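Serpin (Taeniopygia guttata, PDB 5HGC) binds cortisol and may act as an inhibitor of serine proteases. Local coordinates at residues Pro39-Thr44 and Leu169-Tyr174; Gln58-Glu63 and Ile293-Thr298; Lys140-Tyr145 and Asn156-Met161; Ser279-Ile284 and Val318-Leu323. One frame throughout, in Å; residues are numbered along the deposited sequence. Where two conformers were deposited one is given.

Contact 1 (Pro39-Thr44 and Leu169-Tyr174); sequences PVSIST and LASFVY. Unlike the reference sequence in segment 39-44: T44 (reference Ala).
S41 on the first turn of helix 39-52 meets S171 on strand 167-176 almost head-on, two small hydroxyl side chains closing the gap between a helix and the sheet. S41 OG and S171 OG stand 3.1 Å apart, at most a weak hydrogen bond, because the S171 proton may go to H319 instead, and S41 OG also presses on the carbon behind, 3.2 Å from S171 CB. Each oxygen is put there by its torsion: that of S41 swings away from its own backbone nitrogen (chi1 159°) and drops toward the strand, while that of S171 stands between backbone N and carbonyl carbon (chi1 69°) and rises to meet it. S171 OG has a stronger partner in ND1 of H319, so the serine pair is one edge of a small buried polar cluster.

Around this tight point the packing slackens. V173 brings only CG1 near the helix, 4.2 Å from S41 CB, and the backbone N of I42 comes only to 4.5 Å from S171 OG, the isoleucine side chain staying a little farther off. The contact has no solvent side, since every residue that touches is buried.

The two short axes pass 8.3 Å apart and run nearly antiparallel, at 155°. This is the serpin shutter region, where the start of helix B packs against the middle of sheet A. Helix 12-29 packs on I42 through F18 and F22, strand 100-106 flanks strand 167-176 on one edge, and strand 316-325, which carries H319, pairs with it on the other.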
loop_
_atom_site.group_PDB
_atom_site.type_symbol
_atom_site.label_atom_id
_atom_site.label_comp_id
_atom_site.label_asym_id
_atom_site.label_seq_id
_atom_site.Cartn_x
_atom_site.Cartn_y
_atom_site.Cartn_z
ATOM N N PRO A 39 -2.446 -0.157 0.260
ATOM C CA PRO A 39 -3.867 -0.233 0.669
ATOM C C PRO A 39 -4.094 0.448 2.039
ATOM O O PRO A 39 -4.991 1.275 2.188
ATOM C CB PRO A 39 -4.123 -1.741 0.814
ATOM C CG PRO A 39 -3.008 -2.428 0.123
ATOM C CD PRO A 39 -1.848 -1.483 -0.011
ATOM N N VAL A 40 -3.276 0.106 3.025
ATOM C CA VAL A 40 -3.534 0.566 4.361
ATOM C C VAL A 40 -3.517 2.087 4.423
ATOM O O VAL A 40 -4.354 2.661 5.118
ATOM C CB VAL A 40 -2.577 -0.045 5.399
ATOM C CG1 VAL A 40 -1.077 0.332 5.156
ATOM C CG2 VAL A 40 -3.140 0.196 6.801
ATOM N N SER A 41 -2.598 2.705 3.674
ATOM C CA SER A 41 -2.481 4.119 3.564
ATOM C C SER A 41 -3.725 4.744 2.898
ATOM O O SER A 41 -4.254 5.729 3.417
ATOM C CB SER A 41 -1.194 4.461 2.838
ATOM O OG SER A 41 -1.283 5.765 2.298
ATOM N N ILE A 42 -4.241 4.152 1.812
ATOM C CA ILE A 42 -5.463 4.678 1.190
ATOM C C ILE A 42 -6.597 4.517 2.156
ATOM O O ILE A 42 -7.330 5.467 2.409
ATOM C CB ILE A 42 -5.802 4.065 -0.179
ATOM C CG1 ILE A 42 -4.684 4.428 -1.155
ATOM C CG2 ILE A 42 -7.194 4.493 -0.672
ATOM C CD1 ILE A 42 -4.738 3.586 -2.417
ATOM N N SER A 43 -6.723 3.340 2.741
ATOM C CA SER A 43 -7.884 3.119 3.587
ATOM C C SER A 43 -7.870 4.132 4.701
ATOM O O SER A 43 -8.907 4.652 5.059
ATOM C CB SER A 43 -7.884 1.746 4.214
ATOM O OG SER A 43 -8.303 0.818 3.285
ATOM N N THR A 44 -6.688 4.391 5.241
ATOM C CA THR A 44 -6.539 5.261 6.388
ATOM C C THR A 44 -6.846 6.723 6.011
ATOM O O THR A 44 -7.542 7.362 6.783
ATOM C CB THR A 44 -5.143 5.087 6.982
ATOM O OG1 THR A 44 -4.984 3.720 7.380
ATOM C CG2 THR A 44 -4.960 5.932 8.166
ATOM N N LEU A 169 -6.145 15.889 -0.896
ATOM C CA LEU A 169 -5.814 14.853 0.125
ATOM C C LEU A 169 -4.588 14.131 -0.348
ATOM O O LEU A 169 -4.617 13.523 -1.411
ATOM C CB LEU A 169 -6.968 13.874 0.313
ATOM C CG LEU A 169 -6.803 12.692 1.271
ATOM C CD1 LEU A 169 -6.558 13.082 2.725
ATOM C CD2 LEU A 169 -8.077 11.868 1.159
ATOM N N ALA A 170 -3.500 14.242 0.399
ATOM C CA ALA A 170 -2.269 13.499 0.090
ATOM C C ALA A 170 -2.044 12.266 1.050
ATOM O O ALA A 170 -2.047 12.447 2.287
ATOM C CB ALA A 170 -1.073 14.426 0.148
ATOM N N SER A 171 -1.878 11.033 0.510
ATOM C CA SER A 171 -1.231 9.976 1.323
ATOM C C SER A 171 0.019 9.469 0.662
ATOM O O SER A 171 0.067 9.234 -0.560
ATOM C CB SER A 171 -2.145 8.834 1.752
ATOM O OG SER A 171 -2.470 8.092 0.601
ATOM N N PHE A 172 1.049 9.309 1.484
ATOM C CA PHE A 172 2.294 8.868 0.967
ATOM C C PHE A 172 3.000 8.019 1.998
ATOM O O PHE A 172 2.761 8.143 3.188
ATOM C CB PHE A 172 3.130 10.058 0.519
ATOM C CG PHE A 172 3.250 11.134 1.554
ATOM C CD1 PHE A 172 2.180 12.035 1.798
ATOM C CD2 PHE A 172 4.438 11.283 2.294
ATOM C CE1 PHE A 172 2.311 13.037 2.771
ATOM C CE2 PHE A 172 4.562 12.307 3.255
ATOM C CZ PHE A 172 3.506 13.172 3.494
ATOM N N VAL A 173 3.893 7.165 1.525
ATOM C CA VAL A 173 4.559 6.160 2.391
ATOM C C VAL A 173 5.731 5.596 1.631
ATOM O O VAL A 173 5.595 5.260 0.455
ATOM C CB VAL A 173 3.590 5.043 2.870
ATOM C CG1 VAL A 173 2.872 4.417 1.686
ATOM C CG2 VAL A 173 4.327 4.050 3.733
ATOM N N TYR A 174 6.878 5.579 2.301
ATOM C CA TYR A 174 8.099 4.939 1.815
ATOM C C TYR A 174 8.417 3.765 2.779
ATOM O O TYR A 174 8.227 3.888 4.010
ATOM C CB TYR A 174 9.298 5.920 1.772
ATOM C CG TYR A 174 10.650 5.213 1.628
ATOM C CD1 TYR A 174 11.181 4.893 0.344
ATOM C CD2 TYR A 174 11.404 4.820 2.772
ATOM C CE1 TYR A 174 12.436 4.269 0.210
ATOM C CE2 TYR A 174 12.639 4.152 2.639
ATOM C CZ TYR A 174 13.134 3.882 1.369
ATOM O OH TYR A 174 14.335 3.248 1.256
#

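Contact 2 (Gln58-Glu63 and Ile293-Thr298); sequences QSQILE and IVDVFT
Helix 55-64, helix C of the serpin fold, is tied to the loop that follows helix 285-290 by a single glutamine, Q60, reaching the start of a short 3-10 turn at residues 295-297. The two main-chain N-H groups of V294 and D295 converge on Q60 OE1. The first, at 2.9 Å from V294 N, comes from above the carbonyl plane; the second, at 3.0 Å from D295 N, lies in that plane on a lone pair and is the straighter (167°). A water donates to the same oxygen and accepts from V296 N, so three successive N-H groups are served directly or through water. The amide nitrogen turns to the side chain of the same aspartate, a weak bond from Q60 NE2 to D295 OD1 at 3.2 Å, with amide and carboxylate turned 62° apart.

Below this polar grip lies an apolar layer: I61 CD1 meets V296 CG2 at 4.0 Å, and I61 CG1 rests on I293 CG2, the side chains crossing at about a right angle. A leucine in place of Q60 would probably leave the N-H groups of V294 and D295 without their acceptor and the D295 carboxylate without its weak amide partner.

Fastening an irregular loop by its peptide N-H groups, with hydrophobic packing beneath, is how this helical end of the serpin body joins helix C to the segment after helix I.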
loop_
_atom_site.group_PDB
_atom_site.type_symbol
_atom_site.label_atom_id
_atom_site.label_comp_id
_atom_site.label_asym_id
_atom_site.label_seq_id
_atom_site.Cartn_x
_atom_site.Cartn_y
_atom_site.Cartn_z
ATOM N N GLN A 58 -20.573 10.332 4.047
ATOM C CA GLN A 58 -19.898 9.578 5.029
ATOM C C GLN A 58 -20.117 8.063 4.863
ATOM O O GLN A 58 -19.139 7.271 4.952
ATOM C CB GLN A 58 -20.309 10.064 6.408
ATOM C CG GLN A 58 -19.645 9.219 7.426
ATOM C CD GLN A 58 -20.083 9.523 8.800
ATOM O OE1 GLN A 58 -21.131 9.078 9.248
ATOM N NE2 GLN A 58 -19.252 10.247 9.511
ATOM N N SER A 59 -21.375 7.677 4.633
ATOM C CA SER A 59 -21.778 6.272 4.474
ATOM C C SER A 59 -21.090 5.638 3.250
ATOM O O SER A 59 -20.637 4.491 3.333
ATOM C CB SER A 59 -23.307 6.140 4.361
ATOM O OG SER A 59 -23.747 6.377 3.026
ATOM N N GLN A 60 -21.001 6.384 2.145
ATOM C CA GLN A 60 -20.305 5.909 0.945
ATOM C C GLN A 60 -18.808 5.721 1.153
ATOM O O GLN A 60 -18.202 4.797 0.558
ATOM C CB GLN A 60 -20.449 6.866 -0.222
ATOM C CG GLN A 60 -21.769 6.847 -0.927
ATOM C CD GLN A 60 -21.836 7.956 -1.974
ATOM O OE1 GLN A 60 -20.811 8.567 -2.347
ATOM N NE2 GLN A 60 -23.045 8.223 -2.463
ATOM N N ILE A 61 -18.196 6.624 1.940
ATOM C CA ILE A 61 -16.759 6.486 2.250
ATOM C C ILE A 61 -16.568 5.146 2.989
ATOM O O ILE A 61 -15.805 4.312 2.557
ATOM C CB ILE A 61 -16.159 7.685 3.030
ATOM C CG1 ILE A 61 -16.133 8.935 2.136
ATOM C CG2 ILE A 61 -14.705 7.393 3.396
ATOM C CD1 ILE A 61 -15.982 10.237 2.897
ATOM N N LEU A 62 -17.328 4.940 4.061
ATOM C CA LEU A 62 -17.131 3.788 4.932
ATOM C C LEU A 62 -17.508 2.485 4.219
ATOM O O LEU A 62 -16.831 1.451 4.393
ATOM C CB LEU A 62 -17.818 3.952 6.292
ATOM C CG LEU A 62 -17.327 5.102 7.165
ATOM C CD1 LEU A 62 -18.075 5.108 8.488
ATOM C CD2 LEU A 62 -15.853 4.958 7.467
ATOM N N GLU A 63 -18.533 2.547 3.369
ATOM C CA GLU A 63 -18.965 1.345 2.695
ATOM C C GLU A 63 -18.014 1.013 1.569
ATOM O O GLU A 63 -17.731 -0.143 1.301
ATOM C CB GLU A 63 -20.406 1.462 2.241
ATOM C CG GLU A 63 -21.350 1.149 3.390
ATOM C CD GLU A 63 -22.805 1.421 3.068
ATOM O OE1 GLU A 63 -23.093 1.943 1.960
ATOM O OE2 GLU A 63 -23.658 1.124 3.932
ATOM N N ILE A 293 -17.546 5.444 -4.087
ATOM C CA ILE A 293 -17.292 6.652 -3.288
ATOM C C ILE A 293 -17.431 7.813 -4.259
ATOM O O ILE A 293 -16.522 8.073 -5.068
ATOM C CB ILE A 293 -15.906 6.678 -2.605
ATOM C CG1 ILE A 293 -15.646 5.419 -1.785
ATOM C CG2 ILE A 293 -15.820 7.871 -1.669
ATOM C CD1 ILE A 293 -14.182 5.246 -1.409
ATOM N N VAL A 294 -18.569 8.516 -4.164
ATOM C CA VAL A 294 -19.022 9.408 -5.236
ATOM C C VAL A 294 -19.167 10.850 -4.787
ATOM O O VAL A 294 -18.496 11.727 -5.341
ATOM C CB VAL A 294 -20.361 8.905 -5.880
ATOM C CG1 VAL A 294 -20.969 9.943 -6.849
ATOM C CG2 VAL A 294 -20.151 7.550 -6.575
ATOM N N ASP A 295 -20.061 11.067 -3.816
ATOM C CA ASP A 295 -20.499 12.392 -3.374
ATOM C C ASP A 295 -19.380 13.250 -2.841
ATOM O O ASP A 295 -19.435 14.461 -2.989
ATOM C CB ASP A 295 -21.524 12.277 -2.249
ATOM C CG ASP A 295 -22.807 11.554 -2.667
ATOM O OD1 ASP A 295 -22.951 11.151 -3.866
ATOM O OD2 ASP A 295 -23.675 11.394 -1.755
ATOM N N VAL A 296 -18.379 12.617 -2.211
ATOM C CA VAL A 296 -17.232 13.314 -1.638
ATOM C C VAL A 296 -16.463 14.102 -2.692
ATOM O O VAL A 296 -15.809 15.112 -2.390
ATOM C CB VAL A 296 -16.295 12.348 -0.850
ATOM C CG1 VAL A 296 -15.387 11.545 -1.766
ATOM C CG2 VAL A 296 -15.478 13.125 0.175
ATOM N N PHE A 297 -16.536 13.632 -3.928
ATOM C CA PHE A 297 -15.836 14.310 -5.012
ATOM C C PHE A 297 -16.689 15.395 -5.715
ATOM O O PHE A 297 -16.176 16.196 -6.496
ATOM C CB PHE A 297 -15.272 13.282 -5.975
ATOM C CG PHE A 297 -14.337 12.304 -5.330
ATOM C CD1 PHE A 297 -13.073 12.709 -4.895
ATOM C CD2 PHE A 297 -14.709 10.959 -5.181
ATOM C CE1 PHE A 297 -12.206 11.794 -4.339
ATOM C CE2 PHE A 297 -13.841 10.034 -4.627
ATOM C CZ PHE A 297 -12.590 10.457 -4.205
ATOM N N THR A 298 -17.971 15.446 -5.379
ATOM C CA THR A 298 -18.907 16.268 -6.111
ATOM C C THR A 298 -19.415 17.408 -5.239
ATOM O O THR A 298 -19.132 17.494 -4.022
ATOM C CB THR A 298 -20.108 15.427 -6.646
ATOM O OG1 THR A 298 -20.943 14.987 -5.567
ATOM C CG2 THR A 298 -19.650 14.201 -7.439
HETATM O O HOH W 1 -18.903 10.058 -0.582
#

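Contact 3 (Lys140-Tyr145 and Asn156-Met161); sequences KQINDY and NLVKDM
The flat carboxamide of N143 is engaged at its edge and on both sides of its plane by the chain N156-V158. At the edge, two bonds clasp one residue: V158 N donates to N143 OD1 at 2.9 Å, in the carbonyl plane on a lone pair and nearly straight (170°), while N143 ND2 donates to V158 O, also at 2.9 Å, with V158 O lying only 7° out of the plane of the N143 amide. Over one face lies the backbone of N156, its CA 3.7 Å from N143 CG, followed by L157 N, which is close to OD1 but too poorly angled to bond. Beyond OD1, on the opposite side of the plane, stands V158 CG2, 3.6 Å from that oxygen.

The paired bonds stop the amide from flipping and fix V158 in an extended conformation, two residues after N156, whose positive phi helps turn the chain. Replacing N143 with an alanine would remove both bonds, and the V158 peptide groups would probably lose their mates while the loop gained freedom to shift off the helix.

On the preceding residue, I142 CG2 touches V158 CG2 at 3.8 Å, the two side chains crossing at about a right angle. From here L157 and V158 reach V318 of strand 316-325, and I142 packs on L168 and F104. Helix 135-149, helix F of serpins, and its return loop thus lie across the strands 100-106, 167-176 and 316-325.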
loop_
_atom_site.group_PDB
_atom_site.type_symbol
_atom_site.label_atom_id
_atom_site.label_comp_id
_atom_site.label_asym_id
_atom_site.label_seq_id
_atom_site.Cartn_x
_atom_site.Cartn_y
_atom_site.Cartn_z
ATOM N N LYS A 140 5.684 23.915 -5.337
ATOM C CA LYS A 140 7.005 23.848 -4.750
ATOM C C LYS A 140 6.902 23.586 -3.218
ATOM O O LYS A 140 7.695 22.809 -2.678
ATOM C CB LYS A 140 7.894 25.056 -5.121
ATOM C CG LYS A 140 9.238 25.077 -4.366
ATOM C CD LYS A 140 10.266 26.063 -4.894
ATOM C CE LYS A 140 11.692 25.548 -4.658
ATOM N NZ LYS A 140 12.187 25.793 -3.265
ATOM N N GLN A 141 5.922 24.189 -2.541
ATOM C CA GLN A 141 5.863 24.040 -1.091
ATOM C C GLN A 141 5.289 22.683 -0.655
ATOM O O GLN A 141 5.737 22.117 0.344
ATOM C CB GLN A 141 5.169 25.212 -0.438
ATOM C CG GLN A 141 6.131 26.358 -0.262
ATOM C CD GLN A 141 5.475 27.575 0.353
ATOM O OE1 GLN A 141 5.154 28.524 -0.358
ATOM N NE2 GLN A 141 5.262 27.550 1.675
ATOM N N ILE A 142 4.349 22.168 -1.441
ATOM C CA ILE A 142 3.828 20.833 -1.215
ATOM C C ILE A 142 4.906 19.759 -1.431
ATOM O O ILE A 142 5.046 18.850 -0.595
ATOM C CB ILE A 142 2.566 20.543 -2.046
ATOM C CG1 ILE A 142 1.431 21.458 -1.592
ATOM C CG2 ILE A 142 2.134 19.091 -1.857
ATOM C CD1 ILE A 142 0.247 21.428 -2.509
ATOM N N ASN A 143 5.656 19.868 -2.530
ATOM C CA ASN A 143 6.678 18.877 -2.860
ATOM C C ASN A 143 7.871 18.912 -1.924
ATOM O O ASN A 143 8.464 17.860 -1.613
ATOM C CB ASN A 143 7.113 19.019 -4.306
ATOM C CG ASN A 143 5.992 18.696 -5.280
ATOM O OD1 ASN A 143 5.139 17.811 -5.018
ATOM N ND2 ASN A 143 5.959 19.422 -6.404
ATOM N N ASP A 144 8.183 20.108 -1.436
ATOM C CA ASP A 144 9.185 20.266 -0.405
ATOM C C ASP A 144 8.737 19.620 0.893
ATOM O O ASP A 144 9.570 19.079 1.654
ATOM C CB ASP A 144 9.480 21.738 -0.164
ATOM C CG ASP A 144 10.286 22.369 -1.306
ATOM O OD1 ASP A 144 10.811 21.622 -2.180
ATOM O OD2 ASP A 144 10.379 23.618 -1.327
ATOM N N TYR A 145 7.422 19.674 1.130
ATOM C CA TYR A 145 6.848 19.114 2.321
ATOM C C TYR A 145 6.990 17.590 2.305
ATOM O O TYR A 145 7.491 16.989 3.302
ATOM C CB TYR A 145 5.411 19.551 2.471
ATOM C CG TYR A 145 4.690 18.741 3.485
ATOM C CD1 TYR A 145 4.922 18.928 4.872
ATOM C CD2 TYR A 145 3.766 17.725 3.067
ATOM C CE1 TYR A 145 4.247 18.147 5.800
ATOM C CE2 TYR A 145 3.111 16.932 3.994
ATOM C CZ TYR A 145 3.351 17.171 5.346
ATOM O OH TYR A 145 2.658 16.442 6.226
ATOM N N ASN A 156 8.327 15.405 -5.457
ATOM C CA ASN A 156 7.401 15.580 -6.614
ATOM C C ASN A 156 6.085 14.847 -6.543
ATOM O O ASN A 156 5.665 14.267 -7.559
ATOM C CB ASN A 156 8.032 15.214 -7.975
ATOM C CG ASN A 156 9.280 16.016 -8.293
ATOM O OD1 ASN A 156 9.439 17.178 -7.874
ATOM N ND2 ASN A 156 10.183 15.398 -9.057
ATOM N N LEU A 157 5.429 14.905 -5.382
ATOM C CA LEU A 157 4.051 14.465 -5.253
ATOM C C LEU A 157 3.085 15.052 -6.298
ATOM O O LEU A 157 2.339 14.294 -6.922
ATOM C CB LEU A 157 3.507 14.717 -3.842
ATOM C CG LEU A 157 2.103 14.111 -3.549
ATOM C CD1 LEU A 157 2.099 12.584 -3.467
ATOM C CD2 LEU A 157 1.433 14.697 -2.309
ATOM N N VAL A 158 3.052 16.378 -6.464
ATOM C CA VAL A 158 2.089 17.021 -7.395
ATOM C C VAL A 158 2.814 17.865 -8.463
ATOM O O VAL A 158 3.927 18.332 -8.201
ATOM C CB VAL A 158 1.053 17.887 -6.641
ATOM C CG1 VAL A 158 0.070 17.010 -5.894
ATOM C CG2 VAL A 158 1.734 18.847 -5.674
ATOM N N LYS A 159 2.188 18.040 -9.638
ATOM C CA LYS A 159 2.710 18.814 -10.799
ATOM C C LYS A 159 1.473 19.395 -11.468
ATOM O O LYS A 159 0.457 18.688 -11.583
ATOM C CB LYS A 159 3.462 17.931 -11.836
ATOM N N ASP A 160 1.545 20.661 -11.899
ATOM C CA ASP A 160 0.398 21.365 -12.557
ATOM C C ASP A 160 -0.944 21.223 -11.790
ATOM O O ASP A 160 -1.820 20.422 -12.207
ATOM C CB ASP A 160 0.194 20.883 -14.022
ATOM C CG ASP A 160 1.404 21.143 -14.923
ATOM O OD1 ASP A 160 2.020 22.240 -14.851
ATOM O OD2 ASP A 160 1.728 20.234 -15.724
ATOM N N MET A 161 -1.108 21.977 -10.700
ATOM C CA MET A 161 -2.306 21.852 -9.862
ATOM C C MET A 161 -3.361 22.876 -10.237
ATOM O O MET A 161 -3.058 24.074 -10.295
ATOM C CB MET A 161 -1.948 21.975 -8.380
ATOM C CG MET A 161 -1.567 20.657 -7.711
ATOM S SD MET A 161 -2.846 19.376 -7.738
ATOM C CE MET A 161 -4.007 20.022 -6.549
#

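Contact 4 (Ser279-Ile284 and Val318-Leu323); sequences SGSYEI and VHKASL
S279 begins the pairing with S322 as a non-hydrogen-bonded pair; its OG lies 3.6 Å from K320 NZ, and a water links both of these atoms, weakly, with S322 OG. G280 follows as a hydrogen-bonded pair with A321: G280 N donates to A321 O at 3.0 Å, and A321 N returns the bond to G280 O. Glycine matters here, because the ring of Y282 doubles back along the same face and its CE2 comes 3.6 Å from G280 CA, where any CB would collide with it. S281, on the other face with S279, is flanked by the aliphatic run of K320, OG to CD 3.6 Å. That lysine extends from its backbone with CG opposite N (chi1 -166°) and bends only at its last torsion, bringing NZ back toward S279.

Y282 closes the second hydrogen-bonded pair, with H319; Y282 N to H319 O and H319 N to Y282 O both span 2.9 Å at 167°. The phenol OH goes on to F36 N, while NE2 of H319 bonds S38 N, S171 being the partner on the other ring nitrogen. E283 sits across from V318, its carboxylate gripping V317 N and S285 OG; it ends the strand, and I284 follows at the N-cap position of helix 285-290.

Regular antiparallel pairing of this kind joins strands 5 and 6 of sheet A, the central sheet of the serpin fold.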
loop_
_atom_site.group_PDB
_atom_site.type_symbol
_atom_site.label_atom_id
_atom_site.label_comp_id
_atom_site.label_asym_id
_atom_site.label_seq_id
_atom_site.Cartn_x
_atom_site.Cartn_y
_atom_site.Cartn_z
ATOM N N SER A 279 8.052 3.024 -7.468
ATOM C CA SER A 279 7.084 4.074 -7.059
ATOM C C SER A 279 5.771 3.815 -7.717
ATOM O O SER A 279 5.724 3.426 -8.866
ATOM C CB SER A 279 7.473 5.461 -7.581
ATOM O OG SER A 279 8.525 6.011 -6.865
ATOM N N GLY A 280 4.689 4.095 -7.030
ATOM C CA GLY A 280 3.422 4.242 -7.713
ATOM C C GLY A 280 2.894 5.612 -7.297
ATOM O O GLY A 280 3.033 6.021 -6.121
ATOM N N SER A 281 2.297 6.325 -8.247
ATOM C CA SER A 281 1.846 7.689 -7.975
ATOM C C SER A 281 0.533 7.880 -8.649
ATOM O O SER A 281 0.490 7.890 -9.846
ATOM C CB SER A 281 2.852 8.674 -8.526
ATOM O OG SER A 281 2.701 9.884 -7.833
ATOM N N TYR A 282 -0.555 7.967 -7.913
ATOM C CA TYR A 282 -1.857 8.013 -8.586
ATOM C C TYR A 282 -2.807 9.095 -8.061
ATOM O O TYR A 282 -2.849 9.377 -6.872
ATOM C CB TYR A 282 -2.559 6.637 -8.549
ATOM C CG TYR A 282 -1.655 5.465 -8.810
ATOM C CD1 TYR A 282 -1.488 4.987 -10.089
ATOM C CD2 TYR A 282 -0.952 4.848 -7.770
ATOM C CE1 TYR A 282 -0.653 3.921 -10.346
ATOM C CE2 TYR A 282 -0.105 3.775 -8.012
ATOM C CZ TYR A 282 0.038 3.311 -9.310
ATOM O OH TYR A 282 0.893 2.273 -9.604
ATOM N N GLU A 283 -3.573 9.693 -8.963
ATOM C CA GLU A 283 -4.766 10.401 -8.564
ATOM C C GLU A 283 -5.861 9.329 -8.598
ATOM O O GLU A 283 -6.142 8.790 -9.645
ATOM C CB GLU A 283 -5.022 11.619 -9.482
ATOM C CG GLU A 283 -5.951 12.724 -8.934
ATOM C CD GLU A 283 -7.384 12.272 -8.664
ATOM O OE1 GLU A 283 -7.972 11.541 -9.494
ATOM O OE2 GLU A 283 -7.957 12.625 -7.606
ATOM N N ILE A 284 -6.451 9.010 -7.446
ATOM C CA ILE A 284 -7.254 7.782 -7.258
ATOM C C ILE A 284 -8.786 7.951 -7.210
ATOM O O ILE A 284 -9.509 6.993 -6.884
ATOM C CB ILE A 284 -6.770 6.974 -6.021
ATOM C CG1 ILE A 284 -6.752 7.831 -4.742
ATOM C CG2 ILE A 284 -5.393 6.331 -6.265
ATOM C CD1 ILE A 284 -6.661 6.995 -3.459
ATOM N N VAL A 318 -4.089 12.436 -4.158
ATOM C CA VAL A 318 -2.861 11.817 -4.659
ATOM C C VAL A 318 -2.323 10.829 -3.642
ATOM O O VAL A 318 -2.187 11.178 -2.468
ATOM C CB VAL A 318 -1.779 12.847 -4.986
ATOM C CG1 VAL A 318 -0.607 12.157 -5.681
ATOM C CG2 VAL A 318 -2.377 13.861 -5.952
ATOM N N HIS A 319 -2.059 9.599 -4.098
ATOM C CA HIS A 319 -1.393 8.572 -3.302
ATOM C C HIS A 319 -0.045 8.202 -3.890
ATOM O O HIS A 319 0.025 7.894 -5.073
ATOM C CB HIS A 319 -2.249 7.339 -3.204
ATOM C CG HIS A 319 -1.561 6.208 -2.514
ATOM N ND1 HIS A 319 -1.321 6.201 -1.155
ATOM C CD2 HIS A 319 -1.014 5.068 -3.003
ATOM C CE1 HIS A 319 -0.677 5.089 -0.837
ATOM N NE2 HIS A 319 -0.484 4.384 -1.941
ATOM N N LYS A 320 1.033 8.252 -3.111
ATOM C CA LYS A 320 2.331 7.799 -3.633
ATOM C C LYS A 320 2.969 6.804 -2.658
ATOM O O LYS A 320 3.155 7.121 -1.466
ATOM C CB LYS A 320 3.281 8.971 -3.954
ATOM C CG LYS A 320 4.513 8.629 -4.802
ATOM C CD LYS A 320 5.206 9.897 -5.278
ATOM C CE LYS A 320 6.219 9.704 -6.425
ATOM N NZ LYS A 320 7.666 9.450 -6.071
ATOM N N ALA A 321 3.267 5.597 -3.153
ATOM C CA ALA A 321 3.947 4.574 -2.342
ATOM C C ALA A 321 5.298 4.290 -2.951
ATOM O O ALA A 321 5.457 4.266 -4.153
ATOM C CB ALA A 321 3.141 3.294 -2.227
ATOM N N SER A 322 6.272 4.033 -2.107
ATOM C CA SER A 322 7.600 3.868 -2.574
ATOM C C SER A 322 8.332 2.799 -1.750
ATOM O O SER A 322 8.211 2.718 -0.511
ATOM C CB SER A 322 8.254 5.223 -2.494
ATOM O OG SER A 322 9.478 5.171 -3.109
ATOM N N LEU A 323 9.115 1.990 -2.433
ATOM C CA LEU A 323 9.708 0.801 -1.814
ATOM C C LEU A 323 11.079 0.563 -2.372
ATOM O O LEU A 323 11.279 0.594 -3.580
ATOM C CB LEU A 323 8.819 -0.422 -2.106
ATOM C CG LEU A 323 9.387 -1.826 -1.791
ATOM C CD1 LEU A 323 9.430 -2.083 -0.271
ATOM C CD2 LEU A 323 8.637 -2.949 -2.534
HETATM O O HOH W 2 9.830 8.026 -4.417
#

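Contacts 1, 3 and 4 touch one another round the same sheet, while contact 2, at the helical end, touches none of them, its nearest atoms about 5 Å from contact 4 and about 7 Å from contact 1. Contacts 1 and 4 have centres about 8 Å apart and share the sheet in which strands 167-176 and 316-325 are neighbours. Contact 3 lies about 13 Å from contact 4 between centres. Along the chain, contact 3 is nested within the loop closed by contact 1, contact 4 opens later, and contact 2 crosses contacts 1 and 4. Direct pairing of strands 167-176 and 316-325 fits a native serpin, in which the reactive-centre loop has not inserted between them.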